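Short-chain type dehydrogenase/reductase (Mycobacterium ulcerans, PDB 3SVT) probably catalyses NAD-dependent oxidation or reduction as a member of the short-chain dehydrogenase/reductase family, its substrate not being established. Local coordinates at residues D11-V16 with R91-V96; L15-G20 with H97-S102; V147-I152 with I192-I197; W186-S191 with D240-V245. All blocks are in the same frame, centred on the assembly; numbering follows the deposited sequence.

Contact 1: D11-V16 with R91-V96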
loop_
_atom_site.group_PDB
_atom_site.type_symbol
_atom_site.label_atom_id
_atom_site.label_comp_id
_atom_site.label_asym_id
_atom_site.label_seq_id
_atom_site.Cartn_x
_atom_site.Cartn_y
_atom_site.Cartn_z
ATOM N N ASP B 11 -1.468 -22.257 30.322
ATOM C CA ASP B 11 -0.056 -22.599 30.580
ATOM C C ASP B 11 0.912 -21.937 29.600
ATOM O O ASP B 11 2.023 -22.419 29.381
ATOM C CB ASP B 11 0.168 -24.123 30.573
ATOM C CG ASP B 11 -0.543 -24.831 31.695
ATOM O OD1 ASP B 11 -0.903 -24.186 32.702
ATOM O OD2 ASP B 11 -0.734 -26.055 31.565
ATOM N N ARG B 12 0.493 -20.829 29.009
ATOM C CA ARG B 12 1.390 -20.023 28.187
ATOM C C ARG B 12 1.626 -18.715 28.910
ATOM O O ARG B 12 0.748 -18.259 29.641
ATOM C CB ARG B 12 0.795 -19.770 26.790
ATOM C CG ARG B 12 0.616 -21.060 25.987
ATOM C CD ARG B 12 0.152 -20.784 24.549
ATOM N NE ARG B 12 -0.158 -22.031 23.843
ATOM C CZ ARG B 12 -0.235 -22.165 22.515
ATOM N NH1 ARG B 12 -0.033 -21.120 21.697
ATOM N NH2 ARG B 12 -0.526 -23.354 21.995
ATOM N N THR B 13 2.796 -18.115 28.669
ATOM C CA THR B 13 3.218 -16.895 29.342
ATOM C C THR B 13 3.392 -15.768 28.342
ATOM O O THR B 13 3.983 -15.964 27.287
ATOM C CB THR B 13 4.531 -17.098 30.109
ATOM O OG1 THR B 13 4.402 -18.246 30.960
ATOM C CG2 THR B 13 4.863 -15.857 30.980
ATOM N N TYR B 14 2.868 -14.595 28.688
ATOM C CA TYR B 14 2.915 -13.422 27.814
ATOM C C TYR B 14 3.385 -12.177 28.550
ATOM O O TYR B 14 3.104 -12.013 29.726
ATOM C CB TYR B 14 1.535 -13.149 27.200
ATOM C CG TYR B 14 1.035 -14.317 26.421
ATOM C CD1 TYR B 14 1.366 -14.478 25.085
ATOM C CD2 TYR B 14 0.263 -15.312 27.040
ATOM C CE1 TYR B 14 0.918 -15.603 24.368
ATOM C CE2 TYR B 14 -0.173 -16.415 26.341
ATOM C CZ TYR B 14 0.157 -16.563 25.005
ATOM O OH TYR B 14 -0.296 -17.687 24.320
ATOM N N LEU B 15 4.086 -11.306 27.826
ATOM C CA LEU B 15 4.426 -9.972 28.292
ATOM C C LEU B 15 3.490 -8.945 27.624
ATOM O O LEU B 15 3.300 -8.956 26.405
ATOM C CB LEU B 15 5.880 -9.644 27.942
ATOM C CG LEU B 15 6.343 -8.245 28.360
ATOM C CD1 LEU B 15 6.520 -8.214 29.891
ATOM C CD2 LEU B 15 7.615 -7.889 27.615
ATOM N N VAL B 16 2.911 -8.056 28.422
ATOM C CA VAL B 16 2.080 -6.966 27.893
ATOM C C VAL B 16 2.563 -5.601 28.384
ATOM O O VAL B 16 2.575 -5.324 29.601
ATOM C CB VAL B 16 0.606 -7.164 28.233
ATOM C CG1 VAL B 16 -0.237 -6.017 27.623
ATOM C CG2 VAL B 16 0.110 -8.552 27.694
ATOM N N ARG B 91 9.728 -20.076 29.559
ATOM C CA ARG B 91 9.468 -19.764 28.161
ATOM C C ARG B 91 8.561 -18.561 28.027
ATOM O O ARG B 91 7.675 -18.384 28.837
ATOM C CB ARG B 91 8.827 -20.959 27.459
ATOM C CG ARG B 91 9.056 -20.951 25.952
ATOM C CD ARG B 91 8.483 -22.183 25.253
ATOM N NE ARG B 91 8.104 -21.903 23.864
ATOM C CZ ARG B 91 7.586 -22.795 23.019
ATOM N NH1 ARG B 91 7.406 -24.061 23.394
ATOM N NH2 ARG B 91 7.264 -22.424 21.783
ATOM N N LEU B 92 8.788 -17.741 27.004
ATOM C CA LEU B 92 7.942 -16.576 26.714
ATOM C C LEU B 92 7.230 -16.866 25.404
ATOM O O LEU B 92 7.868 -16.967 24.358
ATOM C CB LEU B 92 8.757 -15.281 26.622
ATOM C CG LEU B 92 7.996 -14.011 26.191
ATOM C CD1 LEU B 92 6.975 -13.583 27.239
ATOM C CD2 LEU B 92 8.956 -12.873 25.911
ATOM N N HIS B 93 5.911 -17.022 25.478
ATOM C CA HIS B 93 5.101 -17.420 24.334
ATOM C C HIS B 93 4.732 -16.241 23.445
ATOM O O HIS B 93 4.452 -16.408 22.264
ATOM C CB HIS B 93 3.845 -18.146 24.808
ATOM C CG HIS B 93 4.137 -19.487 25.389
ATOM N ND1 HIS B 93 4.461 -19.668 26.717
ATOM C CD2 HIS B 93 4.253 -20.703 24.801
ATOM C CE1 HIS B 93 4.706 -20.950 26.935
ATOM N NE2 HIS B 93 4.588 -21.597 25.788
ATOM N N GLY B 94 4.706 -15.045 23.994
ATOM C CA GLY B 94 4.339 -13.922 23.151
ATOM C C GLY B 94 4.371 -12.599 23.849
ATOM O O GLY B 94 4.573 -12.528 25.059
ATOM N N VAL B 95 4.127 -11.561 23.060
ATOM C CA VAL B 95 4.184 -10.199 23.535
ATOM C C VAL B 95 3.108 -9.435 22.832
ATOM O O VAL B 95 2.893 -9.628 21.639
ATOM C CB VAL B 95 5.561 -9.510 23.178
ATOM C CG1 VAL B 95 5.564 -8.045 23.570
ATOM C CG2 VAL B 95 6.703 -10.220 23.848
ATOM N N VAL B 96 2.457 -8.549 23.572
ATOM C CA VAL B 96 1.615 -7.521 23.001
ATOM C C VAL B 96 2.119 -6.174 23.490
ATOM O O VAL B 96 2.107 -5.882 24.715
ATOM C CB VAL B 96 0.145 -7.698 23.375
ATOM C CG1 VAL B 96 -0.725 -6.712 22.541
ATOM C CG2 VAL B 96 -0.319 -9.148 23.137
#
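Leu15 packs over Val95 and Leu92 on one face of the sheet, its CB lying 4.1 Å from CD1 of Leu92. On the face carrying Val16 and Val96 the Tyr14 ring lies across the backbone of Gly94, with CD1 of Tyr14 3.6 Å from CA of Gly94. The bare glycine leaves room for this approach, and CE1 of the same ring reaches CB of His93. Parallel pairing holds the backbones in register: Leu15 N donates to Gly94 O at 3.1 Å, and Val96 N to Leu15 O at 3.0 Å. Toward the start of the strands His93 takes over the pairing. His93 N donates to Thr13 O at 2.8 Å, while its ND1 accepts from Thr13 N at 3.0 Å, nearly straight (169°) although the donor stands 35° out of the ring plane. A chi1 of -70° sets CG beside the backbone N, letting His93 bond both backbone N and O of Thr13, whose OG1 turns to His89. Arg12 CB covers a face of this imidazole in a CH-pi contact, 3.8 Å from CB to the ring centroid, and the extended Arg12 chain carries its guanidinium to a salt bridge with Asp240. Helix 75-89 packs on Thr13 and Leu92, Leu238 of helix 227-238 meets Tyr14 and Val96 on the other face, and strand 37-42 pairs with strand 13-17, placing the contact inside the Rossmann-type parallel sheet.

Contact 2: L15-G20 with H97-S102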
loop_
_atom_site.group_PDB
_atom_site.type_symbol
_atom_site.label_atom_id
_atom_site.label_comp_id
_atom_site.label_asym_id
_atom_site.label_seq_id
_atom_site.Cartn_x
_atom_site.Cartn_y
_atom_site.Cartn_z
ATOM N N LEU B 15 4.086 -11.306 27.826
ATOM C CA LEU B 15 4.426 -9.972 28.292
ATOM C C LEU B 15 3.490 -8.945 27.624
ATOM O O LEU B 15 3.300 -8.956 26.405
ATOM C CB LEU B 15 5.880 -9.644 27.942
ATOM C CG LEU B 15 6.343 -8.245 28.360
ATOM C CD1 LEU B 15 6.520 -8.214 29.891
ATOM C CD2 LEU B 15 7.615 -7.889 27.615
ATOM N N VAL B 16 2.911 -8.056 28.422
ATOM C CA VAL B 16 2.080 -6.966 27.893
ATOM C C VAL B 16 2.563 -5.601 28.384
ATOM O O VAL B 16 2.575 -5.324 29.601
ATOM C CB VAL B 16 0.606 -7.164 28.233
ATOM C CG1 VAL B 16 -0.237 -6.017 27.623
ATOM C CG2 VAL B 16 0.110 -8.552 27.694
ATOM N N THR B 17 2.984 -4.762 27.444
ATOM C CA THR B 17 3.501 -3.429 27.775
ATOM C C THR B 17 2.344 -2.437 27.694
ATOM O O THR B 17 1.403 -2.612 26.894
ATOM C CB THR B 17 4.662 -2.968 26.850
ATOM O OG1 THR B 17 4.128 -2.556 25.590
ATOM C CG2 THR B 17 5.727 -4.113 26.660
ATOM N N GLY B 18 2.399 -1.423 28.550
ATOM C CA GLY B 18 1.267 -0.518 28.745
ATOM C C GLY B 18 0.091 -1.271 29.341
ATOM O O GLY B 18 -1.056 -0.923 29.105
ATOM N N GLY B 19 0.383 -2.302 30.141
ATOM C CA GLY B 19 -0.640 -3.148 30.714
ATOM C C GLY B 19 -1.438 -2.545 31.844
ATOM O O GLY B 19 -2.363 -3.177 32.333
ATOM N N GLY B 20 -1.093 -1.332 32.256
ATOM C CA GLY B 20 -1.740 -0.690 33.385
ATOM C C GLY B 20 -3.064 0.024 33.118
ATOM O O GLY B 20 -3.793 0.289 34.065
ATOM N N HIS B 97 2.580 -5.361 22.544
ATOM C CA HIS B 97 3.256 -4.115 22.854
ATOM C C HIS B 97 2.291 -2.949 22.637
ATOM O O HIS B 97 2.038 -2.521 21.507
ATOM C CB HIS B 97 4.578 -3.997 22.063
ATOM C CG HIS B 97 5.264 -2.667 22.203
ATOM N ND1 HIS B 97 5.736 -2.190 23.411
ATOM C CD2 HIS B 97 5.527 -1.698 21.289
ATOM C CE1 HIS B 97 6.265 -0.992 23.233
ATOM N NE2 HIS B 97 6.168 -0.678 21.953
ATOM N N CYS B 98 1.721 -2.471 23.743
ATOM C CA CYS B 98 0.771 -1.361 23.720
ATOM C C CYS B 98 1.333 -0.053 24.261
ATOM O O CYS B 98 0.657 1.003 24.135
ATOM C CB CYS B 98 -0.466 -1.698 24.544
ATOM S SG CYS B 98 -1.035 -3.366 24.324
ATOM N N ALA B 99 2.504 -0.117 24.892
ATOM C CA ALA B 99 3.143 1.068 25.446
ATOM C C ALA B 99 3.569 1.982 24.312
ATOM O O ALA B 99 4.126 1.528 23.315
ATOM C CB ALA B 99 4.344 0.684 26.297
ATOM N N GLY B 100 3.294 3.268 24.477
ATOM C CA GLY B 100 3.547 4.255 23.442
ATOM C C GLY B 100 2.631 5.436 23.644
ATOM O O GLY B 100 1.584 5.316 24.271
ATOM N N GLY B 101 3.020 6.585 23.120
ATOM C CA GLY B 101 2.282 7.798 23.407
ATOM C C GLY B 101 2.342 8.823 22.315
ATOM O O GLY B 101 2.866 8.568 21.236
ATOM N N SER B 102 1.792 9.987 22.628
ATOM C CA SER B 102 1.670 11.089 21.695
ATOM C C SER B 102 1.590 12.380 22.486
ATOM O O SER B 102 0.642 12.580 23.244
ATOM C CB SER B 102 0.396 10.930 20.871
ATOM O OG SER B 102 0.252 11.989 19.954
#
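Thr17 and His97 face each other obliquely: OG1 of Thr17 lies 2.7 Å from ND1 of His97 in a hydrogen bond whose direction is open, while the threonine methyl CG2 sits at the ring edge, in its plane. Two torsions bring this about. Thr17 OG1 is held between its own N and carbonyl carbon (chi1 77°), and the His97 ring swings away from its backbone N, with chi1 173°. The hydroxyl oxygen also receives Ala99 N at 3.0 Å along a fairly straight line (165°), and Cys98 N approaches it more weakly. Cys98 N is shared, since it also donates to Thr17 O at 3.2 Å from well above the carbonyl plane. The Ala99 methyl rests on the backbone just past strand 13-17, with CB 3.6 Å from Gly18 N, and the CA atoms of Gly18 and Ala99 are 4.1 Å apart. The Cys98 side chain instead takes SG back to within 4.3 Å of Val16 CG1. NE2 of His97 hydrogen-bonds Thr127, which fixes the far side of the imidazole. Thr17 and Gly18 begin a sequence matching the TGxxxGxG motif of this family, which in relatives lines part of the dinucleotide site and probably does so here. One buried hydroxyl thus pins the turn after strand 94-97 to the glycine-rich loop: it gives Ala99 N, beyond the strand pairing, an acceptor, while His97 holds it in place.

Contact 3: V147-I152 with I192-I197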
loop_
_atom_site.group_PDB
_atom_site.type_symbol
_atom_site.label_atom_id
_atom_site.label_comp_id
_atom_site.label_asym_id
_atom_site.label_seq_id
_atom_site.Cartn_x
_atom_site.Cartn_y
_atom_site.Cartn_z
ATOM N N VAL B 147 2.923 -9.062 18.889
ATOM C CA VAL B 147 1.922 -8.181 18.337
ATOM C C VAL B 147 2.199 -6.731 18.764
ATOM O O VAL B 147 2.159 -6.376 19.963
ATOM C CB VAL B 147 0.510 -8.612 18.804
ATOM C CG1 VAL B 147 -0.598 -7.673 18.200
ATOM C CG2 VAL B 147 0.268 -10.091 18.459
ATOM N N GLY B 148 2.463 -5.889 17.786
ATOM C CA GLY B 148 2.654 -4.478 18.024
ATOM C C GLY B 148 1.376 -3.699 17.825
ATOM O O GLY B 148 0.673 -3.870 16.813
ATOM N N ILE B 149 1.069 -2.826 18.773
ATOM C CA ILE B 149 -0.107 -1.956 18.624
ATOM C C ILE B 149 0.278 -0.606 18.025
ATOM O O ILE B 149 0.955 0.201 18.657
ATOM C CB ILE B 149 -0.847 -1.718 19.932
ATOM C CG1 ILE B 149 -1.167 -3.053 20.620
ATOM C CG2 ILE B 149 -2.125 -0.886 19.659
ATOM C CD1 ILE B 149 -2.115 -3.941 19.856
ATOM N N SER B 150 -0.176 -0.375 16.800
ATOM C CA SER B 150 0.148 0.828 16.058
ATOM C C SER B 150 -1.024 1.820 16.159
ATOM O O SER B 150 -1.518 2.051 17.245
ATOM C CB SER B 150 0.490 0.441 14.624
ATOM O OG SER B 150 0.785 1.560 13.804
ATOM N N SER B 151 -1.445 2.415 15.044
ATOM C CA SER B 151 -2.584 3.335 15.015
ATOM C C SER B 151 -3.023 3.603 13.588
ATOM O O SER B 151 -2.225 3.539 12.651
ATOM C CB SER B 151 -2.225 4.688 15.629
ATOM O OG SER B 151 -3.310 5.609 15.512
ATOM N N ILE B 152 -4.301 3.939 13.423
ATOM C CA ILE B 152 -4.770 4.450 12.143
ATOM C C ILE B 152 -4.005 5.725 11.705
ATOM O O ILE B 152 -3.959 6.053 10.518
ATOM C CB ILE B 152 -6.270 4.748 12.190
ATOM C CG1 ILE B 152 -6.790 5.097 10.783
ATOM C CG2 ILE B 152 -6.542 5.859 13.200
ATOM C CD1 ILE B 152 -8.284 4.868 10.620
ATOM N N ILE B 192 -1.207 -4.320 14.768
ATOM C CA ILE B 192 -2.579 -3.886 14.771
ATOM C C ILE B 192 -2.650 -2.348 14.783
ATOM O O ILE B 192 -2.032 -1.722 15.646
ATOM C CB ILE B 192 -3.344 -4.427 16.006
ATOM C CG1 ILE B 192 -3.274 -5.966 16.058
ATOM C CG2 ILE B 192 -4.785 -3.948 15.999
ATOM C CD1 ILE B 192 -3.723 -6.535 17.360
ATOM N N ARG B 193 -3.440 -1.759 13.877
ATOM C CA ARG B 193 -3.702 -0.310 13.884
ATOM C C ARG B 193 -5.149 -0.020 14.293
ATOM O O ARG B 193 -6.032 -0.072 13.438
ATOM C CB ARG B 193 -3.518 0.254 12.476
ATOM C CG ARG B 193 -2.066 0.299 11.953
ATOM C CD ARG B 193 -2.177 0.666 10.471
ATOM N NE ARG B 193 -0.943 0.951 9.783
ATOM C CZ ARG B 193 -0.781 0.824 8.457
ATOM N NH1 ARG B 193 -1.744 0.351 7.662
ATOM N NH2 ARG B 193 0.372 1.132 7.936
ATOM N N PRO B 194 -5.401 0.257 15.579
ATOM C CA PRO B 194 -6.738 0.613 16.009
ATOM C C PRO B 194 -7.171 1.983 15.515
ATOM O O PRO B 194 -6.335 2.871 15.339
ATOM C CB PRO B 194 -6.641 0.635 17.541
ATOM C CG PRO B 194 -5.282 0.236 17.900
ATOM C CD PRO B 194 -4.445 0.168 16.695
ATOM N N GLY B 195 -8.468 2.157 15.302
ATOM C CA GLY B 195 -9.021 3.465 14.973
ATOM C C GLY B 195 -9.390 4.181 16.274
ATOM O O GLY B 195 -8.633 4.181 17.238
ATOM N N LEU B 196 -10.575 4.754 16.317
ATOM C CA LEU B 196 -11.034 5.429 17.508
ATOM C C LEU B 196 -11.538 4.378 18.463
ATOM O O LEU B 196 -12.540 3.745 18.190
ATOM C CB LEU B 196 -12.131 6.444 17.181
ATOM C CG LEU B 196 -12.536 7.344 18.342
ATOM C CD1 LEU B 196 -11.334 8.156 18.861
ATOM C CD2 LEU B 196 -13.705 8.273 17.912
ATOM N N ILE B 197 -10.815 4.183 19.561
ATOM C CA ILE B 197 -11.196 3.250 20.582
ATOM C C ILE B 197 -11.563 4.021 21.833
ATOM O O ILE B 197 -10.849 4.942 22.234
ATOM C CB ILE B 197 -10.056 2.259 20.906
ATOM C CG1 ILE B 197 -9.505 1.601 19.636
ATOM C CG2 ILE B 197 -10.546 1.175 21.831
ATOM C CD1 ILE B 197 -10.588 1.014 18.728
HETATM O O HOH W 1 -5.394 4.910 17.221
#
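Ile192 pushes its CD1 between two residues of the neighbouring strand, 3.4 Å from Val147 CG1, tighter than usual for carbons, and 3.9 Å from Ile149 CD1. The two isoleucines run side by side in the same direction, whereas Pro194 crosses Ile149 at about a right angle, its CG 3.8 Å from Ile149 CG2. The parallel backbones are joined on both polar atoms of Ile192: its N donates to Gly148 O at 2.8 Å, and its O accepts from Ser150 N at 2.6 Å. Past this pair the chains are held by Pro194 O. Ile152 N donates to it at 3.0 Å from 35° above the carbonyl plane, and water 1 donates to it at 2.9 Å. The same water is 2.8 Å from Ser151 OG, which lies anti to its own backbone N (chi1 176°) and also caps Ala153 N of the following helix. Farther out, the extended Arg193 chain passes Ser151 O, with Ser150 OG near the edge of its guanidinium; Asp172 binds both Ser150 OG and Arg193 NE, tying the end of one strand and Arg193 of the next to helix 163-182. Tyr164 and Lys168 of that helix, which fit the YxxxK signature of the family, touch Ser151 and Ser150. Pro194-Gly195 is consistent with the Pro-Gly pair at the end of this strand run in classical members. Ser151 N is buried without a partner in the model. Because proline has no N-H to give, Pro194 joins the pairing only as an acceptor, its carbonyl taking two donors.

Contact 4: W186-S191 with D240-V245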
loop_
_atom_site.group_PDB
_atom_site.type_symbol
_atom_site.label_atom_id
_atom_site.label_comp_id
_atom_site.label_asym_id
_atom_site.label_seq_id
_atom_site.Cartn_x
_atom_site.Cartn_y
_atom_site.Cartn_z
ATOM N N TRP B 186 10.318 -19.396 13.653
ATOM C CA TRP B 186 8.916 -19.572 14.041
ATOM C C TRP B 186 8.427 -18.471 14.954
ATOM O O TRP B 186 7.490 -18.693 15.706
ATOM C CB TRP B 186 8.657 -20.942 14.724
ATOM C CG TRP B 186 9.008 -22.162 13.919
ATOM C CD1 TRP B 186 10.099 -22.968 14.096
ATOM C CD2 TRP B 186 8.242 -22.763 12.857
ATOM N NE1 TRP B 186 10.076 -24.009 13.199
ATOM C CE2 TRP B 186 8.950 -23.913 12.428
ATOM C CE3 TRP B 186 7.039 -22.438 12.218
ATOM C CZ2 TRP B 186 8.495 -24.738 11.394
ATOM C CZ3 TRP B 186 6.582 -23.269 11.176
ATOM C CH2 TRP B 186 7.317 -24.400 10.782
ATOM N N VAL B 187 9.050 -17.294 14.904
ATOM C CA VAL B 187 8.539 -16.126 15.617
ATOM C C VAL B 187 7.765 -15.237 14.621
ATOM O O VAL B 187 8.340 -14.667 13.682
ATOM C CB VAL B 187 9.673 -15.303 16.272
ATOM C CG1 VAL B 187 9.119 -14.014 16.947
ATOM C CG2 VAL B 187 10.464 -16.167 17.294
ATOM N N ARG B 188 6.458 -15.142 14.834
ATOM C CA ARG B 188 5.582 -14.329 13.999
ATOM C C ARG B 188 5.522 -12.918 14.570
ATOM O O ARG B 188 5.542 -12.725 15.785
ATOM C CB ARG B 188 4.187 -14.956 13.936
ATOM C CG ARG B 188 4.266 -16.452 13.580
ATOM C CD ARG B 188 2.929 -17.100 13.433
ATOM N NE ARG B 188 2.226 -17.340 14.699
ATOM C CZ ARG B 188 1.239 -16.594 15.184
ATOM N NH1 ARG B 188 0.835 -15.467 14.554
ATOM N NH2 ARG B 188 0.646 -16.972 16.327
ATOM N N VAL B 189 5.487 -11.931 13.690
ATOM C CA VAL B 189 5.423 -10.541 14.124
ATOM C C VAL B 189 4.386 -9.823 13.271
ATOM O O VAL B 189 4.443 -9.879 12.038
ATOM C CB VAL B 189 6.804 -9.803 14.026
ATOM C CG1 VAL B 189 6.718 -8.397 14.687
ATOM C CG2 VAL B 189 7.922 -10.642 14.640
ATOM N N ASN B 190 3.435 -9.170 13.931
ATOM C CA ASN B 190 2.339 -8.489 13.258
ATOM C C ASN B 190 2.024 -7.168 13.956
ATOM O O ASN B 190 2.355 -6.983 15.137
ATOM C CB ASN B 190 1.065 -9.368 13.238
ATOM C CG ASN B 190 1.235 -10.668 12.463
ATOM O OD1 ASN B 190 1.260 -10.659 11.245
ATOM N ND2 ASN B 190 1.309 -11.794 13.172
ATOM N N SER B 191 1.376 -6.259 13.230
ATOM C CA SER B 191 0.915 -4.981 13.786
ATOM C C SER B 191 -0.617 -4.881 13.715
ATOM O O SER B 191 -1.239 -5.298 12.739
ATOM C CB SER B 191 1.540 -3.798 13.055
ATOM O OG SER B 191 0.934 -2.588 13.489
ATOM N N ASP B 240 -2.637 -20.095 18.114
ATOM C CA ASP B 240 -2.221 -21.021 17.081
ATOM C C ASP B 240 -3.136 -20.995 15.851
ATOM O O ASP B 240 -2.760 -21.488 14.791
ATOM C CB ASP B 240 -2.171 -22.443 17.633
ATOM C CG ASP B 240 -1.129 -22.614 18.740
ATOM O OD1 ASP B 240 -0.259 -21.729 18.932
ATOM O OD2 ASP B 240 -1.179 -23.659 19.412
ATOM N N ALA B 241 -4.316 -20.398 15.989
ATOM C CA ALA B 241 -5.221 -20.223 14.869
ATOM C C ALA B 241 -4.681 -19.226 13.836
ATOM O O ALA B 241 -5.223 -19.143 12.729
ATOM C CB ALA B 241 -6.629 -19.803 15.353
ATOM N N ALA B 242 -3.629 -18.472 14.197
ATOM C CA ALA B 242 -2.948 -17.537 13.267
ATOM C C ALA B 242 -1.497 -17.936 12.976
ATOM O O ALA B 242 -0.686 -17.089 12.609
ATOM C CB ALA B 242 -3.000 -16.085 13.831
ATOM N N SER B 243 -1.182 -19.225 13.132
ATOM C CA SER B 243 0.209 -19.718 13.060
ATOM C C SER B 243 0.881 -19.583 11.675
ATOM O O SER B 243 2.099 -19.787 11.534
ATOM C CB SER B 243 0.270 -21.178 13.530
ATOM O OG SER B 243 -0.492 -22.010 12.676
ATOM N N PHE B 244 0.105 -19.290 10.649
ATOM C CA PHE B 244 0.668 -19.000 9.342
ATOM C C PHE B 244 0.523 -17.517 9.003
ATOM O O PHE B 244 0.706 -17.125 7.836
ATOM C CB PHE B 244 -0.025 -19.844 8.264
ATOM C CG PHE B 244 0.789 -20.048 7.051
ATOM C CD1 PHE B 244 2.044 -20.654 7.141
ATOM C CD2 PHE B 244 0.289 -19.717 5.793
ATOM C CE1 PHE B 244 2.811 -20.864 6.015
ATOM C CE2 PHE B 244 1.054 -19.938 4.673
ATOM C CZ PHE B 244 2.317 -20.502 4.783
ATOM N N VAL B 245 0.244 -16.687 10.006
ATOM C CA VAL B 245 -0.001 -15.247 9.751
ATOM C C VAL B 245 1.182 -14.495 10.330
ATOM O O VAL B 245 1.395 -14.478 11.546
ATOM C CB VAL B 245 -1.328 -14.769 10.405
ATOM C CG1 VAL B 245 -1.575 -13.239 10.164
ATOM C CG2 VAL B 245 -2.509 -15.594 9.878
HETATM O O HOH W 2 0.633 -19.239 18.286
#
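Arg188 and Asn190, two residues apart on one strand, both seize a single carbonyl, Val245 O, while one face of the arginine's guanidinium lies over a peptide of the same turn, tilted against it. Arg188 NH1 reaches Val245 O at 3.2 Å, within the carbonyl plane and close to the guanidinium plane. Asn190 ND2 comes at 3.1 Å in an almost straight bond (173°) that lies in the amide plane but meets the carbonyl 50° above its own plane. The oxygen thus takes two donors from different directions. A bend at chi3 of Arg188 (-74°) turns the guanidinium over the Ala242-Ser243 peptide, whose carbon, Ala242 C, lies 3.7 Å from the guanidinium plane, over its centre. Arg188 NH1 is 3.0 Å from Ala242 O too, yet the angle is too poor for a bond; that oxygen is instead claimed by Val245 N at 2.8 Å, closing a type I turn. Water 2, in the guanidinium plane, accepts from Arg188 NH2 at 3.0 Å and donates to Asp240 OD1 at 2.7 Å, a relay between charges that do not touch. NH2 also binds Leu237 O near the end of helix 227-238, and Asn190 OD1 takes Gln248 N. Met233 of the second subunit packs on Val245, so the turn borders that interface. The arrangement belongs to a beta-alpha-beta crossover of the Rossmann-type fold: the return loop from helix 227-238 is fastened to strand 187-198 before the chain enters the parallel strand 249-252.

How the contacts relate
From the N terminus, strand 13-17 opens contacts 1 and 2, which share Leu15 and Val16 and close about 75 residues later at strand 94-97 and the loop beyond it. They overlap at their start and run on in parallel, neither enclosing the other, with Val96 O near Thr17 N. Contact 3 begins after both close; segment 147-152 pairs with strand 94-97 through Val95 and His97. Contacts 3 and 4 cross, since 186-191 precedes 192-197 on one strand while 240-245 closes last, and Gly148 N reaches Asn190 O. The Arg12-Asp240 salt bridge joins contact 4 to contact 1, linking the final crossover loop to the residue just before the first strand.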